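Diaminopropionate ammonia-lyase (Escherichia coli, PDB 4D9I) catalyses the pyridoxal 5'-phosphate-dependent alpha,beta-elimination of both L- and D-2,3-diaminopropionate, yielding pyruvate and ammonia, and works as a homodimer. Local coordinates at residues Ser2-Ile10 against Val346-Pro354; Pro332-Gly340 against Ser375-Arg386. One frame throughout, in Å; residues are numbered along the deposited sequence.

Contact 1. Residues Ser2-Ile10 against Val346-Pro354; sequences SVFSLKIDI and VLAAVHYHP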
# COMPACT_ATOMS: atom_id res chain seq x y z
N SER B 2 -11.57 -11.37 0.03
CA SER B 2 -12.27 -12.67 0.27
C SER B 2 -12.82 -12.74 1.69
O SER B 2 -12.59 -11.84 2.50
CB SER B 2 -11.31 -13.82 0.05
OG SER B 2 -10.28 -13.78 1.02
N VAL B 3 -13.55 -13.82 1.97
CA VAL B 3 -13.97 -14.14 3.32
C VAL B 3 -12.86 -15.00 3.95
O VAL B 3 -12.41 -15.99 3.36
CB VAL B 3 -15.35 -14.84 3.34
CG1 VAL B 3 -15.71 -15.28 4.75
CG2 VAL B 3 -16.42 -13.90 2.80
N PHE B 4 -12.37 -14.59 5.12
CA PHE B 4 -11.34 -15.36 5.82
C PHE B 4 -11.51 -15.24 7.33
O PHE B 4 -12.08 -14.25 7.81
CB PHE B 4 -9.94 -14.92 5.39
CG PHE B 4 -9.65 -13.44 5.58
CD1 PHE B 4 -9.10 -12.97 6.78
CD2 PHE B 4 -9.87 -12.53 4.56
CE1 PHE B 4 -8.80 -11.62 6.96
CE2 PHE B 4 -9.57 -11.18 4.72
CZ PHE B 4 -9.04 -10.72 5.93
N SER B 5 -11.01 -16.24 8.07
CA SER B 5 -11.17 -16.28 9.51
C SER B 5 -9.83 -16.19 10.22
O SER B 5 -9.09 -17.16 10.30
CB SER B 5 -11.90 -17.56 9.94
OG SER B 5 -13.20 -17.61 9.39
N LEU B 6 -9.52 -15.00 10.72
CA LEU B 6 -8.34 -14.81 11.56
C LEU B 6 -8.80 -14.88 13.00
O LEU B 6 -9.87 -14.37 13.35
CB LEU B 6 -7.63 -13.49 11.27
CG LEU B 6 -7.09 -13.35 9.83
CD1 LEU B 6 -6.39 -12.02 9.66
CD2 LEU B 6 -6.13 -14.49 9.48
N LYS B 7 -7.98 -15.54 13.82
CA LYS B 7 -8.30 -15.71 15.22
C LYS B 7 -8.48 -14.34 15.87
O LYS B 7 -7.54 -13.55 15.93
CB LYS B 7 -7.19 -16.52 15.90
CG LYS B 7 -7.39 -16.71 17.39
CD LYS B 7 -6.07 -17.04 18.07
CE LYS B 7 -6.28 -17.21 19.56
NZ LYS B 7 -5.17 -17.94 20.23
N ILE B 8 -9.71 -14.04 16.30
CA ILE B 8 -9.97 -12.85 17.13
C ILE B 8 -10.81 -13.25 18.33
O ILE B 8 -12.05 -13.28 18.24
CB ILE B 8 -10.75 -11.74 16.39
CG1 ILE B 8 -10.13 -11.35 15.06
CG2 ILE B 8 -10.87 -10.50 17.28
CD1 ILE B 8 -11.16 -10.78 14.10
N ASP B 9 -10.17 -13.55 19.44
CA ASP B 9 -10.91 -13.90 20.65
C ASP B 9 -11.20 -12.63 21.43
O ASP B 9 -10.29 -11.85 21.72
CB ASP B 9 -10.11 -14.89 21.50
CG ASP B 9 -10.00 -16.27 20.85
OD1 ASP B 9 -10.90 -16.65 20.09
OD2 ASP B 9 -9.00 -16.98 21.11
N ILE B 10 -12.49 -12.43 21.73
CA ILE B 10 -12.95 -11.26 22.49
C ILE B 10 -13.47 -11.71 23.83
O ILE B 10 -14.35 -12.58 23.90
CB ILE B 10 -14.10 -10.52 21.77
CG1 ILE B 10 -13.69 -10.10 20.36
CG2 ILE B 10 -14.54 -9.31 22.59
CD1 ILE B 10 -14.85 -9.98 19.39
N VAL B 346 -7.46 -5.37 13.62
CA VAL B 346 -8.62 -6.05 14.20
C VAL B 346 -9.90 -5.68 13.44
O VAL B 346 -10.71 -6.55 13.11
CB VAL B 346 -8.78 -5.76 15.71
CG1 VAL B 346 -10.16 -6.18 16.22
CG2 VAL B 346 -7.69 -6.46 16.50
N LEU B 347 -10.08 -4.39 13.18
CA LEU B 347 -11.27 -3.92 12.47
C LEU B 347 -11.35 -4.54 11.09
O LEU B 347 -12.44 -4.92 10.62
CB LEU B 347 -11.28 -2.39 12.36
CG LEU B 347 -11.30 -1.57 13.65
CD1 LEU B 347 -11.39 -0.08 13.32
CD2 LEU B 347 -12.48 -1.99 14.49
N ALA B 348 -10.21 -4.65 10.42
CA ALA B 348 -10.17 -5.22 9.08
C ALA B 348 -10.48 -6.73 9.13
O ALA B 348 -11.20 -7.24 8.26
CB ALA B 348 -8.81 -4.97 8.43
N ALA B 349 -9.94 -7.42 10.15
CA ALA B 349 -10.18 -8.86 10.31
C ALA B 349 -11.66 -9.14 10.58
O ALA B 349 -12.20 -10.15 10.13
CB ALA B 349 -9.33 -9.42 11.45
N VAL B 350 -12.28 -8.26 11.35
CA VAL B 350 -13.71 -8.36 11.66
C VAL B 350 -14.50 -8.19 10.35
O VAL B 350 -15.41 -8.96 10.07
CB VAL B 350 -14.14 -7.29 12.68
CG1 VAL B 350 -15.66 -7.10 12.67
CG2 VAL B 350 -13.63 -7.63 14.08
N HIS B 351 -14.13 -7.18 9.58
CA HIS B 351 -14.85 -6.86 8.36
C HIS B 351 -14.94 -8.05 7.42
O HIS B 351 -15.99 -8.33 6.89
CB HIS B 351 -14.23 -5.68 7.65
CG HIS B 351 -14.84 -5.43 6.29
ND1 HIS B 351 -16.10 -4.97 6.14
CD2 HIS B 351 -14.33 -5.61 5.01
CE1 HIS B 351 -16.39 -4.89 4.82
NE2 HIS B 351 -15.31 -5.26 4.13
N TYR B 352 -13.83 -8.75 7.24
CA TYR B 352 -13.80 -9.85 6.27
C TYR B 352 -14.19 -11.23 6.83
O TYR B 352 -14.34 -12.18 6.07
CB TYR B 352 -12.42 -9.91 5.62
CG TYR B 352 -12.14 -8.75 4.68
CD1 TYR B 352 -12.79 -8.68 3.44
CD2 TYR B 352 -11.22 -7.75 5.02
CE1 TYR B 352 -12.53 -7.65 2.55
CE2 TYR B 352 -10.96 -6.69 4.12
CZ TYR B 352 -11.62 -6.65 2.90
OH TYR B 352 -11.39 -5.64 1.99
N HIS B 353 -14.34 -11.31 8.15
CA HIS B 353 -14.72 -12.54 8.86
C HIS B 353 -16.11 -13.01 8.48
O HIS B 353 -17.02 -12.18 8.35
CB HIS B 353 -14.63 -12.28 10.37
CG HIS B 353 -14.48 -13.53 11.21
ND1 HIS B 353 -15.49 -14.41 11.39
CD2 HIS B 353 -13.40 -14.00 11.96
CE1 HIS B 353 -15.07 -15.40 12.21
NE2 HIS B 353 -13.80 -15.15 12.54
N PRO B 354 -16.32 -14.34 8.33
CA PRO B 354 -17.68 -14.83 8.10
C PRO B 354 -18.66 -14.46 9.23
O PRO B 354 -19.85 -14.32 8.98
CB PRO B 354 -17.53 -16.36 7.99
CG PRO B 354 -16.12 -16.68 8.32
CD PRO B 354 -15.31 -15.42 8.31
O HOH W 1 -11.05 -12.63 9.86
O HOH W 2 -11.83 -16.64 14.34

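Contact 2. Residues Pro332-Gly340 against Ser375-Arg386; sequences PRIISGESG and STEGDTDVKHYR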
# COMPACT_ATOMS: atom_id res chain seq x y z
N PRO B 332 -6.35 9.12 3.59
CA PRO B 332 -4.89 9.34 3.68
C PRO B 332 -4.15 8.03 4.01
O PRO B 332 -4.71 7.15 4.67
CB PRO B 332 -4.75 10.33 4.86
CG PRO B 332 -5.95 10.04 5.71
CD PRO B 332 -7.06 9.74 4.72
N ARG B 333 -2.90 7.92 3.54
CA ARG B 333 -2.05 6.75 3.73
C ARG B 333 -1.22 6.90 5.01
O ARG B 333 -0.79 8.00 5.30
CB ARG B 333 -1.10 6.66 2.53
CG ARG B 333 -0.00 5.61 2.64
CD ARG B 333 0.51 5.27 1.25
NE ARG B 333 1.83 4.64 1.29
CZ ARG B 333 2.95 5.31 1.05
NH1 ARG B 333 2.89 6.59 0.69
NH2 ARG B 333 4.13 4.71 1.08
N ILE B 334 -0.99 5.80 5.73
CA ILE B 334 -0.28 5.81 7.01
C ILE B 334 0.75 4.67 7.02
O ILE B 334 0.43 3.52 6.67
CB ILE B 334 -1.27 5.66 8.21
CG1 ILE B 334 -2.23 6.86 8.28
CG2 ILE B 334 -0.51 5.44 9.51
CD1 ILE B 334 -3.42 6.69 9.22
N ILE B 335 1.99 4.99 7.39
CA ILE B 335 3.07 4.00 7.46
C ILE B 335 3.04 3.51 8.91
O ILE B 335 3.31 4.29 9.84
CB ILE B 335 4.45 4.60 7.12
CG1 ILE B 335 4.45 5.28 5.72
CG2 ILE B 335 5.54 3.55 7.23
CD1 ILE B 335 3.90 4.43 4.59
N SER B 336 2.69 2.25 9.10
CA SER B 336 2.45 1.69 10.43
C SER B 336 3.17 0.34 10.56
O SER B 336 2.95 -0.57 9.74
CB SER B 336 0.94 1.48 10.64
OG SER B 336 0.63 1.20 12.00
N GLY B 337 3.98 0.22 11.61
CA GLY B 337 4.75 -1.00 11.87
C GLY B 337 3.85 -2.11 12.38
O GLY B 337 2.68 -1.89 12.64
N GLU B 338 4.42 -3.29 12.58
CA GLU B 338 3.62 -4.44 13.00
C GLU B 338 2.77 -4.18 14.26
O GLU B 338 1.52 -4.35 14.24
CB GLU B 338 4.50 -5.67 13.18
CG GLU B 338 3.69 -6.95 13.23
CD GLU B 338 4.56 -8.18 13.22
OE1 GLU B 338 5.78 -8.05 13.33
OE2 GLU B 338 4.02 -9.30 13.10
N SER B 339 3.43 -3.74 15.33
CA SER B 339 2.73 -3.36 16.55
C SER B 339 1.89 -2.08 16.44
O SER B 339 0.92 -1.93 17.18
CB SER B 339 3.73 -3.22 17.71
OG SER B 339 4.25 -4.49 18.02
N GLY B 340 2.30 -1.17 15.58
CA GLY B 340 1.54 0.05 15.35
C GLY B 340 0.17 -0.20 14.74
O GLY B 340 -0.76 0.55 14.99
N SER B 375 -1.83 4.34 15.97
CA SER B 375 -0.70 3.77 15.27
C SER B 375 0.55 4.18 16.02
O SER B 375 1.05 5.31 15.88
CB SER B 375 -0.62 4.24 13.82
OG SER B 375 0.36 3.47 13.16
N THR B 376 1.05 3.26 16.82
CA THR B 376 2.12 3.58 17.79
C THR B 376 3.50 3.73 17.17
O THR B 376 4.39 4.33 17.77
CB THR B 376 2.19 2.51 18.89
OG1 THR B 376 2.13 1.22 18.24
CG2 THR B 376 1.02 2.66 19.86
N GLU B 377 3.69 3.17 15.96
CA GLU B 377 4.98 3.31 15.29
C GLU B 377 4.83 3.24 13.78
O GLU B 377 3.86 2.64 13.29
CB GLU B 377 5.97 2.20 15.73
CG GLU B 377 5.48 0.78 15.44
CD GLU B 377 6.59 -0.28 15.51
OE1 GLU B 377 7.72 -0.01 16.00
OE2 GLU B 377 6.31 -1.42 15.07
N GLY B 378 5.78 3.83 13.06
CA GLY B 378 5.88 3.62 11.62
C GLY B 378 6.75 2.42 11.32
O GLY B 378 6.84 1.48 12.14
N ASP B 379 7.43 2.47 10.18
CA ASP B 379 8.28 1.39 9.72
C ASP B 379 9.65 1.40 10.41
O ASP B 379 10.69 1.67 9.79
CB ASP B 379 8.43 1.45 8.18
CG ASP B 379 8.90 2.81 7.69
OD1 ASP B 379 8.87 3.78 8.48
OD2 ASP B 379 9.27 2.91 6.51
N THR B 380 9.65 1.10 11.70
CA THR B 380 10.87 1.11 12.47
C THR B 380 11.83 -0.01 12.02
O THR B 380 13.02 0.08 12.27
CB THR B 380 10.56 1.03 13.97
OG1 THR B 380 9.74 -0.10 14.22
CG2 THR B 380 9.83 2.30 14.41
N ASP B 381 11.30 -1.05 11.38
CA ASP B 381 12.08 -2.08 10.73
C ASP B 381 11.68 -2.09 9.24
O ASP B 381 10.69 -2.71 8.87
CB ASP B 381 11.80 -3.45 11.38
CG ASP B 381 12.56 -4.60 10.72
OD1 ASP B 381 13.06 -4.46 9.58
OD2 ASP B 381 12.64 -5.68 11.32
N VAL B 382 12.45 -1.39 8.40
CA VAL B 382 12.03 -1.19 7.00
C VAL B 382 12.03 -2.50 6.19
O VAL B 382 11.23 -2.65 5.25
CB VAL B 382 12.82 -0.07 6.28
CG1 VAL B 382 12.65 1.26 7.00
CG2 VAL B 382 14.29 -0.43 6.14
N LYS B 383 12.93 -3.41 6.57
CA LYS B 383 13.05 -4.73 5.94
C LYS B 383 11.74 -5.49 6.13
O LYS B 383 11.11 -5.91 5.16
CB LYS B 383 14.19 -5.52 6.59
CG LYS B 383 14.72 -6.68 5.78
CD LYS B 383 16.06 -7.13 6.35
CE LYS B 383 16.60 -8.37 5.65
NZ LYS B 383 15.57 -9.44 5.58
N HIS B 384 11.32 -5.62 7.39
CA HIS B 384 10.07 -6.29 7.74
C HIS B 384 8.85 -5.59 7.17
O HIS B 384 7.89 -6.23 6.68
CB HIS B 384 10.00 -6.40 9.28
CG HIS B 384 8.73 -7.00 9.80
ND1 HIS B 384 8.46 -8.32 9.72
CD2 HIS B 384 7.63 -6.40 10.41
CE1 HIS B 384 7.25 -8.56 10.25
NE2 HIS B 384 6.74 -7.38 10.68
N TYR B 385 8.86 -4.25 7.25
CA TYR B 385 7.73 -3.47 6.77
C TYR B 385 7.48 -3.79 5.28
O TYR B 385 6.36 -4.09 4.88
CB TYR B 385 7.97 -1.96 6.93
CG TYR B 385 6.77 -1.16 6.46
CD1 TYR B 385 5.63 -1.05 7.26
CD2 TYR B 385 6.75 -0.57 5.20
CE1 TYR B 385 4.50 -0.36 6.84
CE2 TYR B 385 5.64 0.14 4.76
CZ TYR B 385 4.53 0.23 5.56
OH TYR B 385 3.45 0.93 5.13
N ARG B 386 8.55 -3.75 4.49
CA ARG B 386 8.42 -3.96 3.05
C ARG B 386 8.14 -5.43 2.71
O ARG B 386 7.39 -5.73 1.76
CB ARG B 386 9.65 -3.42 2.30
CG ARG B 386 9.76 -1.90 2.34
CD ARG B 386 8.47 -1.21 1.90
NE ARG B 386 8.48 0.22 2.22
CZ ARG B 386 7.60 1.10 1.74
NH1 ARG B 386 6.64 0.71 0.90
NH2 ARG B 386 7.69 2.38 2.12
O HOH W 3 6.80 5.54 2.31
O HOH W 4 1.37 1.07 6.84
O HOH W 5 2.11 5.16 12.16
O HOH W 6 7.21 -3.17 12.60
O HOH W 7 6.38 -3.96 15.66

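Contact 1. Residues Ser2-Ile10 against Val346-Pro354
F4 and I8 supply most of the apolar surface that the N-terminal segment lays against the end of helix 338-352. The ring of F4 meets Y352 chiefly at the latter's CB, with F4 CE2 3.2 Å from Y352 CB. The two rings lie at only 24° to each other, but their centroids are 5.4 Å apart and they are slid so far that they barely overlap, so this is side-by-side packing and not a true stack. With CG of F4 between its backbone N and carbonyl carbon (chi1 57°), the ring is folded back to Y352 although its CB bond starts away from the helix. At I8 the contact is made by the far methyl: CD1 presses on A349 CB at 3.5 Å, tight for two carbons, and reaches V350 CG2 as well.

One direct hydrogen bond, F4 N to Y352 O at 3.3 Å, ties the backbones. F4 O answers with a CA-H...O contact to H353 CA (3.3 Å). Water 1 donates to F4 O and A349 O and accepts from L6 N, so it joins the loop to a carbonyl in the helix's last turns. S5 OG rests over one face of the H353 ring, whose ND1 is bonded to Q355.

Beyond this shell, F4 and L6 also lean on helix 315-325, while I8 touches I310 of strand 308-312. Strand 8-12 runs antiparallel to that strand at the margin of the seven-stranded sheet, and helix 356-363 covers I10 and H353.

Contact 2. Residues Pro332-Gly340 against Ser375-Arg386
This contact belongs to the cofactor-binding core of a fold type II PLP enzyme: the loop leading into helix 338-352 packs on the loop after strand 370-375, where T376 OG1 lies close to N1 of the PLP-lysine at position 77. S336 OG and S375 OG share a hydrogen bond at 2.6 Å, each hydroxyl set anti to its own backbone N (chi1 -168° and -170°), and G337 N donates to E377 O at 2.9 Å. The backbones come so close that CA-H...O contacts join G378 CA to I335 O and S375 CA to G340 O; a CB on G337 would run into E377 OE2 and G378 O, and one on G340 into E377 O.

The E377 carboxylate has four polar partners. OE1 accepts from T380 OG1 and from N122, while OE2 takes protons from waters 6 and 7, which in turn accept from E338 N and S339 N at the start of the helix. Were E377 replaced by alanine, T380 and N122 would probably lose this acceptor, and waters 6 and 7 their carboxylate anchor, weakening the link to the helix start.

Farther along, E338 and H384 cross at about a right angle, and H384 ND1 is bonded to K393. Water 4 accepts from Y385 OH and S336 N and donates to I334 O, while N326 of the second subunit also bonds to Y385 OH. I335 CG2 sits over one face of the Y385 ring, 4.2 Å from its centroid and 24° off the normal.

Contacts 1 and 2 use opposite ends of helix 338-352: residues 338-340 begin it in contact 2, and 346-352 finish it in contact 1. Their centres are 21 Å apart, with nearest atoms about 9 Å apart, so the helix joins them without direct touch. Along the chain the segments alternate, in the order 2-10, 332-340, 346-354, 375-386. Both also rest on the seven-stranded mixed sheet, contact 1 at its outermost strand 8-12 and contact 2 at the end of the interior strand 370-375. One helix thus spans from the cofactor region to the N-terminal edge, and each contact also touches the second subunit of the homodimer.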